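Local coordinates for DNA mismatch repair protein MutL (PDB 6LZI) that binds and probably hydrolyses ATP through its N-terminal Bergerat-fold domain, as part of DNA mismatch repair, at residues A222-N227 / T259-Y264; Y233-N238 / E249-V254; K102-F107 / E136-D141. All coordinates share one frame; numbering follows the deposited sequence.

Contact 1 of 3, residues A222-N227 / T259-Y264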
loop_
_atom_site.group_PDB
_atom_site.type_symbol
_atom_site.label_atom_id
_atom_site.label_comp_id
_atom_site.label_asym_id
_atom_site.label_seq_id
_atom_site.Cartn_x
_atom_site.Cartn_y
_atom_site.Cartn_z
ATOM N N ALA A 222 -11.753 -1.183 17.498
ATOM C CA ALA A 222 -10.984 -2.381 17.194
ATOM C C ALA A 222 -11.854 -3.491 16.619
ATOM O O ALA A 222 -13.086 -3.522 16.796
ATOM C CB ALA A 222 -10.243 -2.915 18.425
ATOM N N PHE A 223 -11.180 -4.432 15.967
ATOM C CA PHE A 223 -11.790 -5.674 15.504
ATOM C C PHE A 223 -10.941 -6.787 16.061
ATOM O O PHE A 223 -9.733 -6.799 15.796
ATOM C CB PHE A 223 -11.827 -5.742 13.961
ATOM C CG PHE A 223 -12.558 -4.565 13.363
ATOM C CD1 PHE A 223 -11.887 -3.344 13.163
ATOM C CD2 PHE A 223 -13.920 -4.635 13.123
ATOM C CE1 PHE A 223 -12.591 -2.207 12.669
ATOM C CE2 PHE A 223 -14.612 -3.549 12.663
ATOM C CZ PHE A 223 -13.949 -2.311 12.443
ATOM N N VAL A 224 -11.560 -7.697 16.826
ATOM C CA VAL A 224 -10.817 -8.723 17.555
ATOM C C VAL A 224 -11.315 -10.096 17.131
ATOM O O VAL A 224 -12.518 -10.297 16.930
ATOM C CB VAL A 224 -10.944 -8.539 19.089
ATOM C CG1 VAL A 224 -10.394 -7.191 19.471
ATOM C CG2 VAL A 224 -12.366 -8.654 19.510
ATOM N N SER A 225 -10.393 -11.053 16.998
ATOM C CA SER A 225 -10.789 -12.443 16.783
ATOM C C SER A 225 -9.878 -13.313 17.619
ATOM O O SER A 225 -8.651 -13.211 17.471
ATOM C CB SER A 225 -10.678 -12.837 15.313
ATOM O OG SER A 225 -11.064 -14.185 15.118
ATOM N N ARG A 226 -10.463 -14.167 18.450
ATOM C CA ARG A 226 -9.695 -14.651 19.589
ATOM C C ARG A 226 -8.903 -15.919 19.365
ATOM O O ARG A 226 -7.926 -16.150 20.095
ATOM C CB ARG A 226 -10.598 -14.869 20.798
ATOM C CG ARG A 226 -10.848 -13.575 21.478
ATOM C CD ARG A 226 -11.317 -13.743 22.879
ATOM N NE ARG A 226 -11.080 -12.489 23.559
ATOM C CZ ARG A 226 -10.013 -12.235 24.308
ATOM N NH1 ARG A 226 -9.057 -13.152 24.470
ATOM N NH2 ARG A 226 -9.902 -11.052 24.888
ATOM N N ASN A 227 -9.268 -16.783 18.434
ATOM C CA ASN A 227 -8.547 -18.045 18.553
ATOM C C ASN A 227 -7.235 -18.017 17.760
ATOM O O ASN A 227 -6.180 -17.774 18.357
ATOM C CB ASN A 227 -9.486 -19.194 18.215
ATOM C CG ASN A 227 -10.387 -19.538 19.396
ATOM O OD1 ASN A 227 -9.903 -19.696 20.523
ATOM N ND2 ASN A 227 -11.696 -19.614 19.161
ATOM N N THR A 259 -4.550 -13.868 19.761
ATOM C CA THR A 259 -5.704 -13.062 19.314
ATOM C C THR A 259 -5.338 -12.138 18.135
ATOM O O THR A 259 -4.247 -11.568 18.089
ATOM C CB THR A 259 -6.285 -12.205 20.476
ATOM O OG1 THR A 259 -6.611 -13.036 21.593
ATOM C CG2 THR A 259 -7.541 -11.430 20.027
ATOM N N LEU A 260 -6.242 -11.975 17.165
ATOM C CA LEU A 260 -6.074 -10.926 16.167
ATOM C C LEU A 260 -6.688 -9.632 16.696
ATOM O O LEU A 260 -7.844 -9.633 17.141
ATOM C CB LEU A 260 -6.756 -11.303 14.845
ATOM C CG LEU A 260 -6.878 -10.081 13.940
ATOM C CD1 LEU A 260 -5.515 -9.705 13.322
ATOM C CD2 LEU A 260 -7.976 -10.416 12.938
ATOM N N VAL A 261 -5.928 -8.534 16.647
ATOM C CA VAL A 261 -6.409 -7.240 17.132
ATOM C C VAL A 261 -6.070 -6.194 16.092
ATOM O O VAL A 261 -4.893 -5.991 15.787
ATOM C CB VAL A 261 -5.791 -6.841 18.477
ATOM C CG1 VAL A 261 -6.334 -5.476 18.888
ATOM C CG2 VAL A 261 -6.068 -7.889 19.582
ATOM N N VAL A 262 -7.091 -5.532 15.524
ATOM C CA VAL A 262 -6.854 -4.452 14.592
ATOM C C VAL A 262 -7.420 -3.218 15.231
ATOM O O VAL A 262 -8.637 -3.101 15.391
ATOM C CB VAL A 262 -7.495 -4.683 13.216
ATOM C CG1 VAL A 262 -7.101 -3.535 12.284
ATOM C CG2 VAL A 262 -7.113 -6.063 12.671
ATOM N N LEU A 263 -6.549 -2.287 15.588
ATOM C CA LEU A 263 -6.937 -1.117 16.350
ATOM C C LEU A 263 -6.810 0.133 15.493
ATOM O O LEU A 263 -5.722 0.458 15.007
ATOM C CB LEU A 263 -6.079 -0.977 17.608
ATOM C CG LEU A 263 -6.246 0.309 18.425
ATOM C CD1 LEU A 263 -7.604 0.359 19.120
ATOM C CD2 LEU A 263 -5.125 0.423 19.443
ATOM N N TYR A 264 -7.923 0.833 15.333
ATOM C CA TYR A 264 -7.965 2.140 14.680
ATOM C C TYR A 264 -8.115 3.197 15.756
ATOM O O TYR A 264 -9.167 3.297 16.393
ATOM C CB TYR A 264 -9.132 2.216 13.695
ATOM C CG TYR A 264 -8.993 1.208 12.580
ATOM C CD1 TYR A 264 -9.432 -0.126 12.745
ATOM C CD2 TYR A 264 -8.407 1.590 11.392
ATOM C CE1 TYR A 264 -9.274 -1.030 11.666
ATOM C CE2 TYR A 264 -8.230 0.673 10.331
ATOM C CZ TYR A 264 -8.705 -0.624 10.505
ATOM O OH TYR A 264 -8.531 -1.553 9.499
#
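Phe223 and Tyr264 meet through their rim carbons at the closely packed end of this antiparallel ladder. CE1 of Phe223 lies 3.7 Å from CE1 of Tyr264, the ring planes stand at 84°, and there is no stacking. With chi1 of -62°, Tyr264 has its CG opposite the carbonyl carbon, and from there the ring swings its CD1–CE1 side to the edge of Phe223. The backbone between is regular: the hydrogen-bonded pair Phe223–Val262 exchanges two bonds of 2.9 Å (Phe223 N to Val262 O and Val262 N to Phe223 O), and Ser225 and Leu260 form a second such pair, in which Leu260 N reaches Ser225 O at 2.7 Å. Phe223, Ser225, Leu260 and Val262 face helix 196-204 and the loop after it, whereas Ala222, Val224, Val261 and Leu263 line the other face, where Val224 and Val261 touch Phe255. Strand 260-266 runs between 219-225 and 232-237 in the five-stranded mixed sheet of the mismatch-repair C-terminal family region.

Toward Thr259 the contact slackens. CG2 of Thr259 still rests 3.3 Å from Ser225 O, but its OG1 is 3.8 Å from Arg226 NH1. The polar ends of Ser225, the exposed Arg226 and Tyr264 are bound outside the two strands, by Thr206, Glu302 and Leu172 O, so the pairing itself rests on backbone bonds and apolar contact.

Contact 2 of 3, residues Y233-N238 / E249-V254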
loop_
_atom_site.group_PDB
_atom_site.type_symbol
_atom_site.label_atom_id
_atom_site.label_comp_id
_atom_site.label_asym_id
_atom_site.label_seq_id
_atom_site.Cartn_x
_atom_site.Cartn_y
_atom_site.Cartn_z
ATOM N N TYR A 233 -1.206 -7.993 15.901
ATOM C CA TYR A 233 -1.617 -6.761 16.590
ATOM C C TYR A 233 -1.272 -5.553 15.734
ATOM O O TYR A 233 -0.132 -5.064 15.767
ATOM C CB TYR A 233 -0.959 -6.666 17.963
ATOM C CG TYR A 233 -1.062 -7.967 18.676
ATOM C CD1 TYR A 233 -0.095 -8.956 18.504
ATOM C CD2 TYR A 233 -2.145 -8.236 19.484
ATOM C CE1 TYR A 233 -0.214 -10.174 19.142
ATOM C CE2 TYR A 233 -2.267 -9.457 20.147
ATOM C CZ TYR A 233 -1.299 -10.417 19.976
ATOM O OH TYR A 233 -1.417 -11.635 20.621
ATOM N N TYR A 234 -2.273 -5.083 14.975
ATOM C CA TYR A 234 -2.167 -3.957 14.065
ATOM C C TYR A 234 -2.720 -2.700 14.714
ATOM O O TYR A 234 -3.730 -2.736 15.427
ATOM C CB TYR A 234 -2.925 -4.246 12.768
ATOM C CG TYR A 234 -2.338 -5.378 11.969
ATOM C CD1 TYR A 234 -2.558 -6.687 12.327
ATOM C CD2 TYR A 234 -1.523 -5.123 10.862
ATOM C CE1 TYR A 234 -1.987 -7.721 11.604
ATOM C CE2 TYR A 234 -0.974 -6.152 10.119
ATOM C CZ TYR A 234 -1.198 -7.449 10.517
ATOM O OH TYR A 234 -0.654 -8.461 9.785
ATOM N N VAL A 235 -2.044 -1.588 14.478
ATOM C CA VAL A 235 -2.400 -0.318 15.088
ATOM C C VAL A 235 -2.325 0.773 14.032
ATOM O O VAL A 235 -1.279 0.976 13.404
ATOM C CB VAL A 235 -1.474 0.056 16.251
ATOM C CG1 VAL A 235 -1.930 1.380 16.815
ATOM C CG2 VAL A 235 -1.460 -1.036 17.310
ATOM N N PHE A 236 -3.408 1.515 13.890
ATOM C CA PHE A 236 -3.460 2.637 12.965
ATOM C C PHE A 236 -3.836 3.838 13.802
ATOM O O PHE A 236 -4.901 3.838 14.423
ATOM C CB PHE A 236 -4.485 2.403 11.843
ATOM C CG PHE A 236 -4.200 1.175 11.025
ATOM C CD1 PHE A 236 -3.303 1.225 9.960
ATOM C CD2 PHE A 236 -4.793 -0.030 11.342
ATOM C CE1 PHE A 236 -2.988 0.099 9.219
ATOM C CE2 PHE A 236 -4.487 -1.208 10.577
ATOM C CZ PHE A 236 -3.612 -1.122 9.513
ATOM N N ILE A 237 -2.943 4.827 13.870
ATOM C CA ILE A 237 -3.230 6.066 14.583
ATOM C C ILE A 237 -3.465 7.154 13.543
ATOM O O ILE A 237 -2.563 7.490 12.765
ATOM C CB ILE A 237 -2.123 6.426 15.579
ATOM C CG1 ILE A 237 -1.977 5.280 16.600
ATOM C CG2 ILE A 237 -2.505 7.685 16.315
ATOM C CD1 ILE A 237 -1.333 5.653 17.928
ATOM N N ASN A 238 -4.681 7.687 13.540
ATOM C CA ASN A 238 -5.143 8.691 12.589
ATOM C C ASN A 238 -4.794 8.247 11.176
ATOM O O ASN A 238 -4.065 8.911 10.436
ATOM C CB ASN A 238 -4.570 10.078 12.903
ATOM C CG ASN A 238 -4.781 10.480 14.340
ATOM O OD1 ASN A 238 -5.243 9.684 15.155
ATOM N ND2 ASN A 238 -4.427 11.716 14.671
ATOM N N GLU A 249 2.793 -4.950 22.503
ATOM C CA GLU A 249 2.925 -5.761 23.709
ATOM C C GLU A 249 1.736 -5.559 24.638
ATOM O O GLU A 249 1.280 -6.501 25.292
ATOM C CB GLU A 249 4.218 -5.412 24.458
ATOM C CG GLU A 249 5.530 -5.709 23.721
ATOM C CD GLU A 249 6.755 -5.244 24.510
ATOM O OE1 GLU A 249 7.718 -6.031 24.667
ATOM O OE2 GLU A 249 6.748 -4.088 24.989
ATOM N N PHE A 250 1.241 -4.321 24.732
ATOM C CA PHE A 250 0.109 -4.037 25.606
ATOM C C PHE A 250 -1.183 -4.604 25.034
ATOM O O PHE A 250 -2.065 -5.024 25.792
ATOM C CB PHE A 250 -0.007 -2.529 25.822
ATOM C CG PHE A 250 -1.127 -2.122 26.743
ATOM C CD1 PHE A 250 -2.414 -1.940 26.260
ATOM C CD2 PHE A 250 -0.885 -1.899 28.089
ATOM C CE1 PHE A 250 -3.439 -1.561 27.103
ATOM C CE2 PHE A 250 -1.904 -1.514 28.935
ATOM C CZ PHE A 250 -3.187 -1.341 28.450
ATOM N N LEU A 251 -1.332 -4.592 23.700
ATOM C CA LEU A 251 -2.464 -5.284 23.082
ATOM C C LEU A 251 -2.352 -6.790 23.285
ATOM O O LEU A 251 -3.345 -7.470 23.538
ATOM C CB LEU A 251 -2.546 -4.959 21.583
ATOM C CG LEU A 251 -2.884 -3.558 21.090
ATOM C CD1 LEU A 251 -2.666 -3.526 19.580
ATOM C CD2 LEU A 251 -4.330 -3.162 21.442
ATOM N N ARG A 252 -1.139 -7.330 23.192
ATOM C CA ARG A 252 -0.925 -8.719 23.569
ATOM C C ARG A 252 -1.315 -8.960 25.026
ATOM O O ARG A 252 -1.976 -9.956 25.342
ATOM C CB ARG A 252 0.542 -9.087 23.333
ATOM C CG ARG A 252 0.875 -10.566 23.464
ATOM C CD ARG A 252 2.310 -10.839 22.996
ATOM N NE ARG A 252 2.490 -10.631 21.556
ATOM C CZ ARG A 252 3.146 -9.603 21.010
ATOM N NH1 ARG A 252 3.685 -8.669 21.781
ATOM N NH2 ARG A 252 3.252 -9.508 19.685
ATOM N N LYS A 253 -0.975 -8.028 25.915
ATOM C CA LYS A 253 -1.254 -8.245 27.326
ATOM C C LYS A 253 -2.753 -8.159 27.657
ATOM O O LYS A 253 -3.253 -8.960 28.455
ATOM C CB LYS A 253 -0.453 -7.268 28.180
ATOM C CG LYS A 253 -0.069 -7.915 29.499
ATOM C CD LYS A 253 0.494 -9.313 29.185
ATOM C CE LYS A 253 0.843 -10.129 30.421
ATOM N NZ LYS A 253 1.379 -11.464 30.006
ATOM N N VAL A 254 -3.494 -7.201 27.084
ATOM C CA VAL A 254 -4.913 -7.097 27.453
ATOM C C VAL A 254 -5.833 -7.921 26.542
ATOM O O VAL A 254 -6.976 -8.217 26.932
ATOM C CB VAL A 254 -5.401 -5.634 27.506
ATOM C CG1 VAL A 254 -4.583 -4.826 28.517
ATOM C CG2 VAL A 254 -5.411 -4.961 26.104
#
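The Tyr233 ring lies against the start of Arg252: CB of Arg252 sits over one face, 4.0 Å above the plane and displaced toward the rim. The arginine chain then crosses the ring at about a right angle and bends at chi3 (-67°), so that NE and NH2 come obliquely to the CD1–CE1 side, NH2 3.6 Å from Tyr233 CE1. Ring and guanidinium planes are 75° apart and do not stack; Glu249 CG lies at the guanidinium's edge, in its plane. On the CD2 side Leu251 and the tyrosine run alongside each other in opposite directions, Leu251 CB 3.9 Å from Tyr233 CD2. Farther along, Leu251 CD1 reaches Val235 CG2 at 3.6 Å and also packs on Tyr233 CB. Leu251 is buried while Arg252 is exposed, which places the aromatic ring between interior and solvent.

Helix 245-254 lies on the connection between parallel neighbours 232-237 and 260-266, a beta-alpha-beta crossover with short strand 240-242 inserted before the helix. The segment axes approach to 8.9 Å at 124°. Leu251 also touches Val261 on strand 260-266 and Val295 of helix 292-298, while Phe236 points to the opposite face, against helix 156-173.

Contact 3 of 3, residues K102-F107 / E136-D141; sequences KLRSRF and EVEVRD
Arg104 NH1 holds two carboxylates at once, Glu136 OE2 at 2.8 Å and Glu138 OE2 at 2.9 Å, in a salt-bridge network on one face of the sheet. The bond to Glu138 is the straighter (169° at the hydrogen, against 132°), and its acceptor lies in the guanidinium plane; both oxygens are met from above their carboxylate planes. Arg104 starts with CG between its backbone N and carbonyl carbon (chi1 65°), which lays the chain beside Glu136, and a bend at chi3 turns the guanidinium toward Glu138. Its NE has a further salt bridge with Glu115, and Arg48 takes the other oxygen of Glu136, so charges alternate across four strands. A water accepts a hydrogen bond from Lys102 NZ and donates one to Glu138 OE1; its bond from Arg104 NH2 is weak. A leucine at Arg104 would probably leave Glu136 and Glu138 facing each other without the cation they share, with the salt bridge to Glu115 lost as well.

Beneath this polar layer, Lys102–Glu138 and Arg104–Glu136 are hydrogen-bonded antiparallel pairs, with Arg104 N bonded to Glu136 O at 2.8 Å. Between them the non-hydrogen-bonded pair Leu103–Val137 turns to the opposite face, where Leu103 CD1 meets Val137 CG2 at 3.8 Å. Both strands are interior to the eight-stranded sheet of the ATPase domain, 100-106 bordered by 113-119 and 134-140 by 46-51.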
loop_
_atom_site.group_PDB
_atom_site.type_symbol
_atom_site.label_atom_id
_atom_site.label_comp_id
_atom_site.label_asym_id
_atom_site.label_seq_id
_atom_site.Cartn_x
_atom_site.Cartn_y
_atom_site.Cartn_z
ATOM N N LYS A 102 9.201 3.285 -16.512
ATOM C CA LYS A 102 8.234 3.900 -17.404
ATOM C C LYS A 102 7.067 4.462 -16.603
ATOM O O LYS A 102 6.602 3.844 -15.666
ATOM C CB LYS A 102 7.684 2.896 -18.442
ATOM C CG LYS A 102 8.643 2.534 -19.547
ATOM C CD LYS A 102 7.968 1.723 -20.623
ATOM C CE LYS A 102 9.019 1.129 -21.581
ATOM N NZ LYS A 102 8.447 -0.112 -22.192
ATOM N N LEU A 103 6.558 5.600 -16.995
ATOM C CA LEU A 103 5.291 6.045 -16.411
ATOM C C LEU A 103 4.367 6.426 -17.549
ATOM O O LEU A 103 4.748 7.211 -18.396
ATOM C CB LEU A 103 5.480 7.249 -15.515
ATOM C CG LEU A 103 4.239 7.975 -14.891
ATOM C CD1 LEU A 103 4.547 8.576 -13.462
ATOM C CD2 LEU A 103 3.729 9.081 -15.724
ATOM N N ARG A 104 3.178 5.852 -17.597
ATOM C CA ARG A 104 2.193 6.293 -18.566
ATOM C C ARG A 104 0.973 6.816 -17.810
ATOM O O ARG A 104 0.615 6.284 -16.762
ATOM C CB ARG A 104 1.808 5.153 -19.556
ATOM C CG ARG A 104 1.092 3.923 -18.939
ATOM C CD ARG A 104 0.840 2.902 -20.089
ATOM N NE ARG A 104 2.149 2.399 -20.548
ATOM C CZ ARG A 104 2.796 1.403 -19.935
ATOM N NH1 ARG A 104 2.275 0.839 -18.843
ATOM N NH2 ARG A 104 3.996 0.972 -20.379
ATOM N N SER A 105 0.360 7.873 -18.326
ATOM C CA SER A 105 -0.801 8.488 -17.643
ATOM C C SER A 105 -1.719 9.193 -18.639
ATOM O O SER A 105 -1.276 9.859 -19.586
ATOM C CB SER A 105 -0.366 9.503 -16.564
ATOM O OG SER A 105 -1.462 9.917 -15.786
ATOM N N ARG A 106 -3.017 9.024 -18.416
ATOM C CA ARG A 106 -4.041 9.670 -19.182
ATOM C C ARG A 106 -4.854 10.515 -18.197
ATOM O O ARG A 106 -5.414 9.984 -17.225
ATOM C CB ARG A 106 -4.929 8.656 -19.857
ATOM C CG ARG A 106 -6.016 9.363 -20.710
ATOM C CD ARG A 106 -6.899 8.295 -21.414
ATOM N NE ARG A 106 -8.185 8.849 -21.815
ATOM C CZ ARG A 106 -9.168 8.093 -22.306
ATOM N NH1 ARG A 106 -8.946 6.789 -22.493
ATOM N NH2 ARG A 106 -10.366 8.617 -22.570
ATOM N N PHE A 107 -4.857 11.806 -18.437
ATOM C CA PHE A 107 -5.551 12.747 -17.564
ATOM C C PHE A 107 -7.049 12.611 -17.790
ATOM O O PHE A 107 -7.506 12.398 -18.919
ATOM C CB PHE A 107 -5.057 14.153 -17.933
ATOM C CG PHE A 107 -5.393 15.237 -16.945
ATOM C CD1 PHE A 107 -4.982 15.143 -15.620
ATOM C CD2 PHE A 107 -5.926 16.404 -17.396
ATOM C CE1 PHE A 107 -5.249 16.171 -14.728
ATOM C CE2 PHE A 107 -6.199 17.490 -16.494
ATOM C CZ PHE A 107 -5.829 17.353 -15.171
ATOM N N GLU A 136 -0.151 4.341 -14.846
ATOM C CA GLU A 136 0.513 3.058 -14.704
ATOM C C GLU A 136 2.012 3.335 -14.645
ATOM O O GLU A 136 2.540 4.024 -15.515
ATOM C CB GLU A 136 0.151 2.148 -15.898
ATOM C CG GLU A 136 0.783 0.785 -15.707
ATOM C CD GLU A 136 0.037 -0.218 -16.575
ATOM O OE1 GLU A 136 -0.432 -1.210 -16.010
ATOM O OE2 GLU A 136 -0.202 0.170 -17.731
ATOM N N VAL A 137 2.701 2.814 -13.621
ATOM C CA VAL A 137 4.139 3.001 -13.469
ATOM C C VAL A 137 4.769 1.613 -13.470
ATOM O O VAL A 137 4.267 0.685 -12.797
ATOM C CB VAL A 137 4.426 3.766 -12.150
ATOM C CG1 VAL A 137 5.948 4.038 -12.019
ATOM C CG2 VAL A 137 3.665 5.062 -12.201
ATOM N N GLU A 138 5.834 1.443 -14.268
ATOM C CA GLU A 138 6.573 0.177 -14.340
ATOM C C GLU A 138 7.994 0.491 -13.942
ATOM O O GLU A 138 8.630 1.335 -14.564
ATOM C CB GLU A 138 6.547 -0.403 -15.760
ATOM C CG GLU A 138 5.112 -0.682 -16.087
ATOM C CD GLU A 138 4.922 -1.361 -17.407
ATOM O OE1 GLU A 138 5.941 -1.747 -18.001
ATOM O OE2 GLU A 138 3.753 -1.488 -17.824
ATOM N N VAL A 139 8.473 -0.192 -12.905
ATOM C CA VAL A 139 9.844 -0.048 -12.407
ATOM C C VAL A 139 10.571 -1.384 -12.603
ATOM O O VAL A 139 10.166 -2.411 -12.032
ATOM C CB VAL A 139 9.799 0.357 -10.923
ATOM C CG1 VAL A 139 11.176 0.484 -10.368
ATOM C CG2 VAL A 139 8.993 1.686 -10.881
ATOM N N ARG A 140 11.538 -1.399 -13.521
ATOM C CA ARG A 140 12.233 -2.630 -13.864
ATOM C C ARG A 140 13.672 -2.580 -13.409
ATOM O O ARG A 140 14.286 -1.519 -13.467
ATOM C CB ARG A 140 12.213 -2.883 -15.380
ATOM C CG ARG A 140 10.820 -3.358 -15.869
ATOM C CD ARG A 140 10.858 -3.750 -17.359
ATOM N NE ARG A 140 9.593 -4.432 -17.640
ATOM C CZ ARG A 140 9.351 -5.726 -17.374
ATOM N NH1 ARG A 140 10.288 -6.515 -16.834
ATOM N NH2 ARG A 140 8.161 -6.233 -17.629
ATOM N N ASP A 141 14.198 -3.768 -13.089
ATOM C CA ASP A 141 15.614 -3.987 -12.827
ATOM C C ASP A 141 16.138 -3.027 -11.764
ATOM O O ASP A 141 17.132 -2.317 -11.969
ATOM C CB ASP A 141 16.405 -3.833 -14.106
ATOM C CG ASP A 141 16.129 -4.961 -15.073
ATOM O OD1 ASP A 141 15.429 -5.931 -14.679
ATOM O OD2 ASP A 141 16.634 -4.885 -16.209
HETATM O O HOH W 1 5.958 -1.087 -20.718
#

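In the fold
Two sheets divide these contacts. Contacts 1 and 2 share the C-terminal sheet, their centres 9 Å apart: strand 260-266 pairs with 219-225 in contact 1 and, on its other side, with 232-237 of contact 2. Leu263 N lies 2.9 Å from Tyr234 O and Leu263 O 2.8 Å from Phe236 N, probable hydrogen bonds, while Tyr264 CE2 packs on Phe236 CD2. Contact 3 belongs to the Bergerat ATPase fold, its centre about 37 Å from each of the others. There the side chain of Leu103 comes within about 5 Å of the bound ADP and about 10 Å of the magnesium ion; of the three, only contact 3 lies beside the nucleotide pocket, which Thr135 lines.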